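3-HSA hydroxylase, oxygenase (Rhodococcus sp., PDB 2RFQ) catalyses the flavin-dependent ortho-hydroxylation of the steroid-derived phenol 3-HSA to the catechol 3,4-DHSA during cholesterol breakdown, acting as the oxygenase component. Local coordinates at residues A97-S100 with Q101-E105; F169-P172 with R173-R177; V200-T204 with H205-S209; K211-N215 with L216-G220. All blocks are in the same frame, centred on the assembly; numbering follows the deposited sequence.

Contact 1: residues A97-S100 with Q101-E105; sequences ALFS and QQAQE
Ser100 and Ala103 are joined by a side-chain-to-backbone hydrogen bond in which Ser100 OG accepts the N-H of Ala103 at 3.0 Å. The hydroxyl sits in the crowded position between its own backbone N and carbonyl carbon (chi1 69°), and this swings it forward over the first turn of the helix. Since OG is also hydrogen-bonded to His205 O, a single small hydroxyl serves both an amide and a carbonyl, a double duty to which serine is well suited. The backbone adds the opening i to i+4 bond of the helix, Gln104 N to Ser100 O, 3.1 Å long and in the carbonyl plane.

Gln104 reaches back from the helix. With CG beside the backbone N and the chain extended beyond it, the amide passes the start of the helix, where NE2 donates to Phe99 O at 2.9 Å. The carbonyl oxygen of Phe99 lies close to the plane of that amide, whereas NE2 stands above the carbonyl plane by 37°. At the other end of the amide, OE1 takes hydrogen bonds from Trp58 NE1 and Asn224 ND2, so both ends of this buried amide are hydrogen-bonded, which fixes its rotation.

Apolar packing is slighter. Phe99 CB meets Ala103 CB at 3.8 Å, and the same methyl lies 3.4 Å from Ser100 OG, a close fit that suits the small alanine. The whole is a serine N-cap, beginning helix 101-108 after the bend that follows helix 80-96 in the N-terminal domain of an acyl-CoA dehydrogenase-like fold.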
loop_
_atom_site.group_PDB
_atom_site.type_symbol
_atom_site.label_atom_id
_atom_site.label_comp_id
_atom_site.label_asym_id
_atom_site.label_seq_id
_atom_site.Cartn_x
_atom_site.Cartn_y
_atom_site.Cartn_z
ATOM N N ALA A 97 13.568 37.094 14.043
ATOM C CA ALA A 97 14.974 37.229 14.446
ATOM C C ALA A 97 15.889 37.551 13.268
ATOM O O ALA A 97 17.002 38.026 13.471
ATOM C CB ALA A 97 15.442 35.946 15.110
ATOM N N LEU A 98 15.418 37.243 12.051
ATOM C CA LEU A 98 16.196 37.446 10.837
ATOM C C LEU A 98 15.962 38.829 10.233
ATOM O O LEU A 98 16.790 39.307 9.451
ATOM C CB LEU A 98 15.909 36.352 9.796
ATOM C CG LEU A 98 16.073 34.887 10.235
ATOM C CD1 LEU A 98 15.567 33.935 9.148
ATOM C CD2 LEU A 98 17.520 34.609 10.529
ATOM N N PHE A 99 14.853 39.476 10.605
ATOM C CA PHE A 99 14.578 40.832 10.137
ATOM C C PHE A 99 15.566 41.801 10.796
ATOM O O PHE A 99 16.267 41.454 11.760
ATOM C CB PHE A 99 13.148 41.287 10.476
ATOM C CG PHE A 99 12.074 40.754 9.545
ATOM C CD1 PHE A 99 11.361 41.620 8.703
ATOM C CD2 PHE A 99 11.726 39.398 9.568
ATOM C CE1 PHE A 99 10.313 41.125 7.876
ATOM C CE2 PHE A 99 10.695 38.903 8.741
ATOM C CZ PHE A 99 9.982 39.764 7.909
ATOM N N SER A 100 15.589 43.026 10.284
ATOM C CA SER A 100 16.437 44.072 10.854
ATOM C C SER A 100 16.164 44.235 12.350
ATOM O O SER A 100 15.030 43.997 12.833
ATOM C CB SER A 100 16.169 45.400 10.134
ATOM O OG SER A 100 14.868 45.876 10.466
ATOM N N GLN A 101 17.193 44.681 13.074
ATOM C CA GLN A 101 17.047 44.992 14.481
ATOM C C GLN A 101 15.895 45.976 14.695
ATOM O O GLN A 101 15.141 45.869 15.673
ATOM C CB GLN A 101 18.357 45.586 15.023
ATOM C CG GLN A 101 18.279 46.030 16.469
ATOM C CD GLN A 101 18.236 44.873 17.452
ATOM O OE1 GLN A 101 18.745 43.782 17.178
ATOM N NE2 GLN A 101 17.624 45.114 18.619
ATOM N N GLN A 102 15.744 46.925 13.771
ATOM C CA GLN A 102 14.711 47.952 13.914
ATOM C C GLN A 102 13.327 47.334 13.834
ATOM O O GLN A 102 12.436 47.706 14.592
ATOM C CB GLN A 102 14.881 49.033 12.847
ATOM C CG GLN A 102 13.935 50.209 12.998
ATOM C CD GLN A 102 14.111 51.228 11.856
ATOM O OE1 GLN A 102 15.097 51.178 11.096
ATOM N NE2 GLN A 102 13.166 52.157 11.735
ATOM N N ALA A 103 13.151 46.372 12.925
ATOM C CA ALA A 103 11.865 45.662 12.809
ATOM C C ALA A 103 11.543 44.887 14.099
ATOM O O ALA A 103 10.414 44.919 14.598
ATOM C CB ALA A 103 11.886 44.714 11.617
ATOM N N GLN A 104 12.546 44.220 14.662
ATOM C CA GLN A 104 12.340 43.506 15.940
ATOM C C GLN A 104 11.976 44.470 17.064
ATOM O O GLN A 104 11.118 44.173 17.880
ATOM C CB GLN A 104 13.590 42.734 16.334
ATOM C CG GLN A 104 13.970 41.635 15.363
ATOM C CD GLN A 104 15.369 41.124 15.635
ATOM O OE1 GLN A 104 15.674 40.703 16.752
ATOM N NE2 GLN A 104 16.239 41.210 14.626
ATOM N N GLU A 105 12.632 45.631 17.097
ATOM C CA GLU A 105 12.299 46.666 18.062
ATOM C C GLU A 105 10.851 47.157 17.854
ATOM O O GLU A 105 10.104 47.349 18.818
ATOM C CB GLU A 105 13.302 47.827 17.974
ATOM C CG GLU A 105 12.949 49.023 18.872
ATOM C CD GLU A 105 13.212 48.789 20.358
ATOM O OE1 GLU A 105 14.076 47.949 20.708
ATOM O OE2 GLU A 105 12.555 49.472 21.187
#

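Contact 2: residues F169-P172 with R173-R177. With 1PS (3-pyridinium-1-ylpropane-1-sulfonate), chain F.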
loop_
_atom_site.group_PDB
_atom_site.type_symbol
_atom_site.label_atom_id
_atom_site.label_comp_id
_atom_site.label_asym_id
_atom_site.label_seq_id
_atom_site.Cartn_x
_atom_site.Cartn_y
_atom_site.Cartn_z
ATOM N N PHE A 169 6.550 40.694 3.954
ATOM C CA PHE A 169 6.225 42.031 4.437
ATOM C C PHE A 169 5.715 41.925 5.862
ATOM O O PHE A 169 4.732 41.214 6.128
ATOM C CB PHE A 169 5.136 42.652 3.558
ATOM C CG PHE A 169 5.490 42.703 2.093
ATOM C CD1 PHE A 169 6.317 43.716 1.591
ATOM C CD2 PHE A 169 4.999 41.739 1.218
ATOM C CE1 PHE A 169 6.641 43.735 0.239
ATOM C CE2 PHE A 169 5.316 41.770 -0.154
ATOM C CZ PHE A 169 6.127 42.765 -0.636
ATOM N N LEU A 170 6.362 42.643 6.782
ATOM C CA LEU A 170 5.926 42.668 8.183
ATOM C C LEU A 170 4.988 43.869 8.365
ATOM O O LEU A 170 5.399 45.018 8.153
ATOM C CB LEU A 170 7.142 42.808 9.129
ATOM C CG LEU A 170 6.877 43.072 10.625
ATOM C CD1 LEU A 170 6.194 41.893 11.330
ATOM C CD2 LEU A 170 8.225 43.443 11.331
ATOM N N ILE A 171 3.736 43.593 8.725
ATOM C CA ILE A 171 2.693 44.619 8.768
ATOM C C ILE A 171 1.952 44.564 10.110
ATOM O O ILE A 171 1.593 43.461 10.561
ATOM C CB ILE A 171 1.685 44.421 7.601
ATOM C CG1 ILE A 171 2.444 44.364 6.265
ATOM C CG2 ILE A 171 0.623 45.539 7.612
ATOM C CD1 ILE A 171 1.570 44.422 4.971
ATOM N N PRO A 172 1.759 45.732 10.764
ATOM C CA PRO A 172 1.049 45.666 12.032
ATOM C C PRO A 172 -0.453 45.558 11.837
ATOM O O PRO A 172 -0.982 45.979 10.811
ATOM C CB PRO A 172 1.405 47.005 12.689
ATOM C CG PRO A 172 1.500 47.963 11.495
ATOM C CD PRO A 172 2.181 47.118 10.431
ATOM N N ARG A 173 -1.150 45.027 12.840
ATOM C CA ARG A 173 -2.581 44.790 12.710
ATOM C C ARG A 173 -3.434 46.042 12.480
ATOM O O ARG A 173 -4.508 45.940 11.907
ATOM C CB ARG A 173 -3.094 43.972 13.901
ATOM C CG ARG A 173 -4.516 43.475 13.735
ATOM C CD ARG A 173 -4.716 42.298 14.635
ATOM N NE ARG A 173 -6.125 41.936 14.664
ATOM C CZ ARG A 173 -6.619 40.945 15.396
ATOM N NH1 ARG A 173 -5.793 40.202 16.140
ATOM N NH2 ARG A 173 -7.942 40.699 15.369
ATOM N N GLU A 174 -2.960 47.217 12.896
ATOM C CA GLU A 174 -3.716 48.445 12.655
ATOM C C GLU A 174 -3.826 48.719 11.144
ATOM O O GLU A 174 -4.712 49.457 10.704
ATOM C CB GLU A 174 -3.061 49.621 13.372
ATOM C CG GLU A 174 -1.679 49.953 12.840
ATOM C CD GLU A 174 -0.878 50.854 13.747
ATOM O OE1 GLU A 174 -0.819 50.593 14.974
ATOM O OE2 GLU A 174 -0.273 51.810 13.223
ATOM N N ASP A 175 -2.948 48.090 10.360
ATOM C CA ASP A 175 -2.911 48.266 8.906
ATOM C C ASP A 175 -3.605 47.184 8.086
ATOM O O ASP A 175 -3.580 47.222 6.852
ATOM C CB ASP A 175 -1.470 48.449 8.410
ATOM C CG ASP A 175 -0.858 49.779 8.829
ATOM O OD1 ASP A 175 -1.619 50.736 9.125
ATOM O OD2 ASP A 175 0.397 49.861 8.833
ATOM N N TYR A 176 -4.209 46.205 8.750
ATOM C CA TYR A 176 -4.946 45.186 7.990
ATOM C C TYR A 176 -6.254 44.796 8.635
ATOM O O TYR A 176 -6.484 45.105 9.797
ATOM C CB TYR A 176 -4.093 43.942 7.706
ATOM C CG TYR A 176 -3.518 43.189 8.886
ATOM C CD1 TYR A 176 -4.291 42.295 9.646
ATOM C CD2 TYR A 176 -2.169 43.321 9.196
ATOM C CE1 TYR A 176 -3.726 41.565 10.701
ATOM C CE2 TYR A 176 -1.590 42.604 10.247
ATOM C CZ TYR A 176 -2.372 41.733 11.000
ATOM O OH TYR A 176 -1.762 41.055 12.041
ATOM N N ARG A 177 -7.101 44.123 7.859
ATOM C CA ARG A 177 -8.398 43.634 8.333
ATOM C C ARG A 177 -8.409 42.111 8.240
ATOM O O ARG A 177 -7.873 41.535 7.286
ATOM C CB ARG A 177 -9.507 44.216 7.446
ATOM C CG ARG A 177 -10.905 43.910 7.899
ATOM C CD ARG A 177 -11.943 44.429 6.884
ATOM N NE ARG A 177 -12.107 43.565 5.711
ATOM C CZ ARG A 177 -11.838 43.920 4.460
ATOM N NH1 ARG A 177 -11.388 45.142 4.191
ATOM N NH2 ARG A 177 -12.048 43.061 3.463
HETATM S S1 1PS F . -9.267 43.181 12.779
HETATM O O1 1PS F . -9.891 43.046 11.437
HETATM O O2 1PS F . -9.531 41.968 13.594
HETATM O O3 1PS F . -7.792 43.434 12.726
#
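Tyr176 turns the edge of its ring toward the backbone of the strand that has just ended: Ile171 O lies near the ring plane, 3.3 Å from CE2. Pro172 O comes equally close to CD2 but obliquely. The polarised C-H bonds of an aromatic edge suit such oxygens better than an aliphatic chain would. The ring reaches this place because CG lies between the backbone N and the carbonyl carbon (chi1 59°), folding the side chain back under its own turn until Arg173 CA rests over one face.

The chain bends through a short 3-10 turn, fastened by Asp175 N donating to Pro172 O at 2.9 Å. Asp175 slants across the proline ring, its OD2 near Pro172 CG. The CG2 methyl of Ile171 touches Asp175 CB at 3.7 Å and also packs on Tyr176 CD2. Strand 162-172 thus passes to strand 177-179 within the middle beta domain of the acyl-CoA dehydrogenase fold, and Tyr176 packs onward against Val195 and Val197.

Arg173 leads away from the strand. Its fully extended chain presents a guanidinium edge to the sulfonate of 1PS, in a two-pronged grip: NE donates to O3 at 3.0 Å, and NH2 to O2 at 2.7 Å, both nearly straight. Asp146 forms a salt bridge with the same NH2, while NH1 donates to Ala148 O. With an alanine here, the sulfonate would probably lose both of these bonds and Asp146 the positive charge it faces. Ile178 N gives the bound sulfonate a further hydrogen bond.

Contact 3: residues V200-T204 with H205-S209; sequences VFVPT and HRVLS
Pro203, His205 and Arg206 meet at a tight turn that carries the chain from strand 200-203 to strand 207-209, in the middle beta domain of this acyl-CoA dehydrogenase-like fold. These strands do not pair with each other: the first runs beside strand 132-142, the second beside strand 162-172, so the turn links different parts of the curled sheet.

The three side chains pack as a cluster. Arg206 is drawn out straight from CG to NE (chi2 -169°, chi3 -168°) and slants across the proline ring, Pro203 CG being 3.7 Å from Arg206 CD and over one face of the guanidinium. The imidazole also comes up to the proline, His205 CE1 lying 3.6 Å from Pro203 CG in an oblique approach. The cluster is completed by Arg206 CG, lying over a His205 ring face near its rim. A compact, rigid proline ring suits a place where both an imidazole and an arginine chain pack on it.

Asp106 draws both polar ends together, its OD2 forming a salt bridge with Arg206 NE and a hydrogen bond with His205 NE2. A leucine in place of Arg206 would likely leave Asp106 without its cationic mate and strip the proline of the flat group over CG.

Two backbone bonds shape the turn. Arg206 N donates to Pro203 O at 2.9 Å and Val207 N to Thr204 O at 3.1 Å, each donor well above the carbonyl plane, as such sharp winding demands. Beside the turn, two beta-branched residues cross at about a right angle, Val202 CG1 touching Val207 CG2 at 3.6 Å.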
loop_
_atom_site.group_PDB
_atom_site.type_symbol
_atom_site.label_atom_id
_atom_site.label_comp_id
_atom_site.label_asym_id
_atom_site.label_seq_id
_atom_site.Cartn_x
_atom_site.Cartn_y
_atom_site.Cartn_z
ATOM N N VAL A 200 -1.246 49.800 1.590
ATOM C CA VAL A 200 -0.516 50.016 2.837
ATOM C C VAL A 200 0.969 50.230 2.598
ATOM O O VAL A 200 1.600 49.470 1.868
ATOM C CB VAL A 200 -0.731 48.799 3.788
ATOM C CG1 VAL A 200 0.272 48.806 4.937
ATOM C CG2 VAL A 200 -2.182 48.752 4.297
ATOM N N PHE A 201 1.519 51.272 3.221
ATOM C CA PHE A 201 2.935 51.538 3.146
ATOM C C PHE A 201 3.652 50.624 4.127
ATOM O O PHE A 201 3.307 50.594 5.310
ATOM C CB PHE A 201 3.249 52.992 3.480
ATOM C CG PHE A 201 4.706 53.264 3.544
ATOM C CD1 PHE A 201 5.457 53.291 2.380
ATOM C CD2 PHE A 201 5.346 53.452 4.770
ATOM C CE1 PHE A 201 6.816 53.512 2.423
ATOM C CE2 PHE A 201 6.725 53.678 4.823
ATOM C CZ PHE A 201 7.461 53.694 3.657
ATOM N N VAL A 202 4.653 49.906 3.624
ATOM C CA VAL A 202 5.516 49.062 4.454
ATOM C C VAL A 202 6.956 49.548 4.270
ATOM O O VAL A 202 7.482 49.531 3.149
ATOM C CB VAL A 202 5.380 47.580 4.063
ATOM C CG1 VAL A 202 6.329 46.714 4.931
ATOM C CG2 VAL A 202 3.908 47.109 4.243
ATOM N N PRO A 203 7.593 50.022 5.362
ATOM C CA PRO A 203 8.953 50.567 5.229
ATOM C C PRO A 203 9.995 49.485 4.951
ATOM O O PRO A 203 9.821 48.333 5.364
ATOM C CB PRO A 203 9.212 51.200 6.598
ATOM C CG PRO A 203 8.354 50.396 7.530
ATOM C CD PRO A 203 7.103 50.092 6.757
ATOM N N THR A 204 11.056 49.869 4.241
ATOM C CA THR A 204 12.165 48.988 3.869
ATOM C C THR A 204 12.626 48.067 4.994
ATOM O O THR A 204 12.811 46.858 4.786
ATOM C CB THR A 204 13.361 49.819 3.370
ATOM O OG1 THR A 204 12.937 50.582 2.238
ATOM C CG2 THR A 204 14.528 48.911 2.981
ATOM N N HIS A 205 12.798 48.620 6.193
ATOM C CA HIS A 205 13.349 47.821 7.301
ATOM C C HIS A 205 12.426 46.690 7.755
ATOM O O HIS A 205 12.861 45.791 8.462
ATOM C CB HIS A 205 13.778 48.714 8.482
ATOM C CG HIS A 205 12.638 49.243 9.297
ATOM N ND1 HIS A 205 11.962 50.402 8.976
ATOM C CD2 HIS A 205 12.070 48.781 10.436
ATOM C CE1 HIS A 205 11.020 50.624 9.874
ATOM N NE2 HIS A 205 11.067 49.655 10.774
ATOM N N ARG A 206 11.168 46.756 7.336
ATOM C CA ARG A 206 10.171 45.744 7.700
ATOM C C ARG A 206 9.922 44.725 6.574
ATOM O O ARG A 206 8.906 44.023 6.565
ATOM C CB ARG A 206 8.865 46.434 8.093
ATOM C CG ARG A 206 8.948 47.172 9.421
ATOM C CD ARG A 206 7.545 47.568 9.845
ATOM N NE ARG A 206 7.558 48.523 10.954
ATOM C CZ ARG A 206 6.546 49.344 11.217
ATOM N NH1 ARG A 206 5.455 49.330 10.449
ATOM N NH2 ARG A 206 6.617 50.187 12.244
ATOM N N VAL A 207 10.870 44.613 5.646
ATOM C CA VAL A 207 10.737 43.653 4.546
ATOM C C VAL A 207 11.994 42.795 4.443
ATOM O O VAL A 207 13.108 43.315 4.491
ATOM C CB VAL A 207 10.456 44.388 3.208
ATOM C CG1 VAL A 207 10.351 43.388 2.052
ATOM C CG2 VAL A 207 9.184 45.194 3.338
ATOM N N LEU A 208 11.814 41.476 4.334
ATOM C CA LEU A 208 12.965 40.569 4.317
ATOM C C LEU A 208 12.884 39.588 3.161
ATOM O O LEU A 208 11.901 38.864 3.030
ATOM C CB LEU A 208 13.044 39.780 5.625
ATOM C CG LEU A 208 14.184 38.753 5.744
ATOM C CD1 LEU A 208 15.563 39.391 5.662
ATOM C CD2 LEU A 208 14.055 37.992 7.060
ATOM N N SER A 209 13.933 39.556 2.339
ATOM C CA SER A 209 13.965 38.655 1.201
ATOM C C SER A 209 14.326 37.225 1.633
ATOM O O SER A 209 15.238 37.027 2.418
ATOM C CB SER A 209 15.014 39.145 0.196
ATOM O OG SER A 209 15.206 38.148 -0.795
#

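Contact 4: residues K211-N215 with L216-G220; sequences KAMSN and LTAPG
Ala212 and Thr217 are tied together by the wider-spanning (i to i+5) of the two backbone bonds of a Schellman motif, which ends helix 210-214. Thr217 N donates to Ala212 O at 2.9 Å, nearly along the C=O axis. Inside that loop, Leu216 N turns back to Met213 O at 3.0 Å, its N-H standing 60° out of the carbonyl plane. Both bonds depend on Leu216 adopting a left-handed backbone conformation, phi 55°. Glycine takes this place most readily; here leucine does so, its side chain touching Lys230.

Water extends the polar network. One molecule donates to Met213 O at 2.6 Å and weakly accepts from Ala218 N, joining the last turn to the departing loop. A second accepts from Asn215 ND2 and is hydrogen-bonded to Thr217 OG1, bridging two short polar side chains at the exposed end. Such residues suit a helix terminus, where they can meet solvent.

Apolar contacts lie on the buried side. Met213, present as selenomethionine, packs on Leu98, Leu208, Trp94 and His95, a mixed surface to which a flexible chain can mould itself. Ala218 shares Leu98 and Leu208 with it, and its small methyl suits this close, buried spot. The two meet where Met213 CG, placed beside its own backbone N (chi1 -73°), lies 4.2 Å from Ala218 CB.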
loop_
_atom_site.group_PDB
_atom_site.type_symbol
_atom_site.label_atom_id
_atom_site.label_comp_id
_atom_site.label_asym_id
_atom_site.label_seq_id
_atom_site.Cartn_x
_atom_site.Cartn_y
_atom_site.Cartn_z
ATOM N N LYS A 211 15.803 35.187 -0.299
ATOM C CA LYS A 211 17.161 35.013 -0.848
ATOM C C LYS A 211 18.236 35.487 0.130
ATOM O O LYS A 211 19.274 34.838 0.271
ATOM C CB LYS A 211 17.300 35.725 -2.210
ATOM C CG LYS A 211 18.558 35.347 -3.003
ATOM C CD LYS A 211 18.601 33.833 -3.273
ATOM C CE LYS A 211 19.671 33.455 -4.298
ATOM N NZ LYS A 211 19.920 31.972 -4.286
ATOM N N ALA A 212 17.990 36.613 0.803
ATOM C CA ALA A 212 18.913 37.141 1.823
ATOM C C ALA A 212 19.044 36.143 2.958
ATOM O O ALA A 212 20.127 35.946 3.510
ATOM C CB ALA A 212 18.422 38.467 2.363
HETATM N N MSE A 213 17.928 35.522 3.316
HETATM C CA MSE A 213 17.958 34.503 4.347
HETATM C C MSE A 213 18.845 33.341 3.926
HETATM O O MSE A 213 19.746 32.936 4.678
HETATM C CB MSE A 213 16.545 34.028 4.673
HETATM C CG MSE A 213 15.773 35.054 5.457
HETATM SE SE MSE A 213 13.859 34.626 5.515
HETATM C CE MSE A 213 13.968 32.716 6.078
ATOM N N SER A 214 18.621 32.835 2.717
ATOM C CA SER A 214 19.361 31.678 2.208
ATOM C C SER A 214 20.843 31.998 2.008
ATOM O O SER A 214 21.699 31.119 2.107
ATOM C CB SER A 214 18.731 31.174 0.912
ATOM O OG SER A 214 17.365 30.880 1.113
ATOM N N ASN A 215 21.137 33.272 1.736
ATOM C CA ASN A 215 22.518 33.752 1.568
ATOM C C ASN A 215 23.243 34.018 2.893
ATOM O O ASN A 215 24.390 34.476 2.894
ATOM C CB ASN A 215 22.538 35.046 0.734
ATOM C CG ASN A 215 22.310 34.800 -0.755
ATOM O OD1 ASN A 215 22.405 33.670 -1.244
ATOM N ND2 ASN A 215 21.998 35.869 -1.481
ATOM N N LEU A 216 22.562 33.757 4.012
ATOM C CA LEU A 216 23.081 34.100 5.345
ATOM C C LEU A 216 23.443 35.578 5.493
ATOM O O LEU A 216 24.319 35.952 6.298
ATOM C CB LEU A 216 24.245 33.175 5.750
ATOM C CG LEU A 216 23.844 31.703 5.910
ATOM C CD1 LEU A 216 25.027 30.746 5.735
ATOM C CD2 LEU A 216 23.142 31.475 7.259
ATOM N N THR A 217 22.747 36.422 4.732
ATOM C CA THR A 217 22.901 37.866 4.834
ATOM C C THR A 217 21.696 38.586 5.470
ATOM O O THR A 217 21.664 39.818 5.468
ATOM C CB THR A 217 23.216 38.549 3.470
ATOM O OG1 THR A 217 22.117 38.386 2.562
ATOM C CG2 THR A 217 24.505 37.996 2.854
ATOM N N ALA A 218 20.742 37.842 6.033
ATOM C CA ALA A 218 19.610 38.493 6.708
ATOM C C ALA A 218 20.170 39.413 7.787
ATOM O O ALA A 218 21.100 39.014 8.504
ATOM C CB ALA A 218 18.644 37.470 7.310
ATOM N N PRO A 219 19.638 40.650 7.887
ATOM C CA PRO A 219 20.247 41.647 8.778
ATOM C C PRO A 219 20.173 41.314 10.269
ATOM O O PRO A 219 21.009 41.802 11.040
ATOM C CB PRO A 219 19.454 42.938 8.477
ATOM C CG PRO A 219 18.176 42.480 7.896
ATOM C CD PRO A 219 18.492 41.207 7.149
ATOM N N GLY A 220 19.187 40.503 10.667
ATOM C CA GLY A 220 19.011 40.126 12.091
ATOM C C GLY A 220 20.124 39.245 12.625
ATOM O O GLY A 220 20.309 39.141 13.845
HETATM O O HOH W 1 20.206 34.612 6.656
HETATM O O HOH W 2 21.702 38.965 -0.452
#

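In the fold
The four local contacts lie where the N-terminal helices meet the beta domain. Contacts 1 and 2 are each partly buried, contact 3 is a surface turn, and contact 4 mixes a mostly exposed helix end with a buried flank. Contacts 2 and 3 reach the same sheet: strands 162-172 and 207-209 are neighbours, with a probable bond from Leu170 N to Arg206 O just before the second. Contact 1 touches all the others, packing Phe99 on Leu170 and pairing Leu98 O with Gly220 N. Contacts 1 and 4 begin and end helices with uncharged groups, whereas the turns of contacts 2 and 3 carry charged side chains, one arginine meeting a sulfonate and another Asp106.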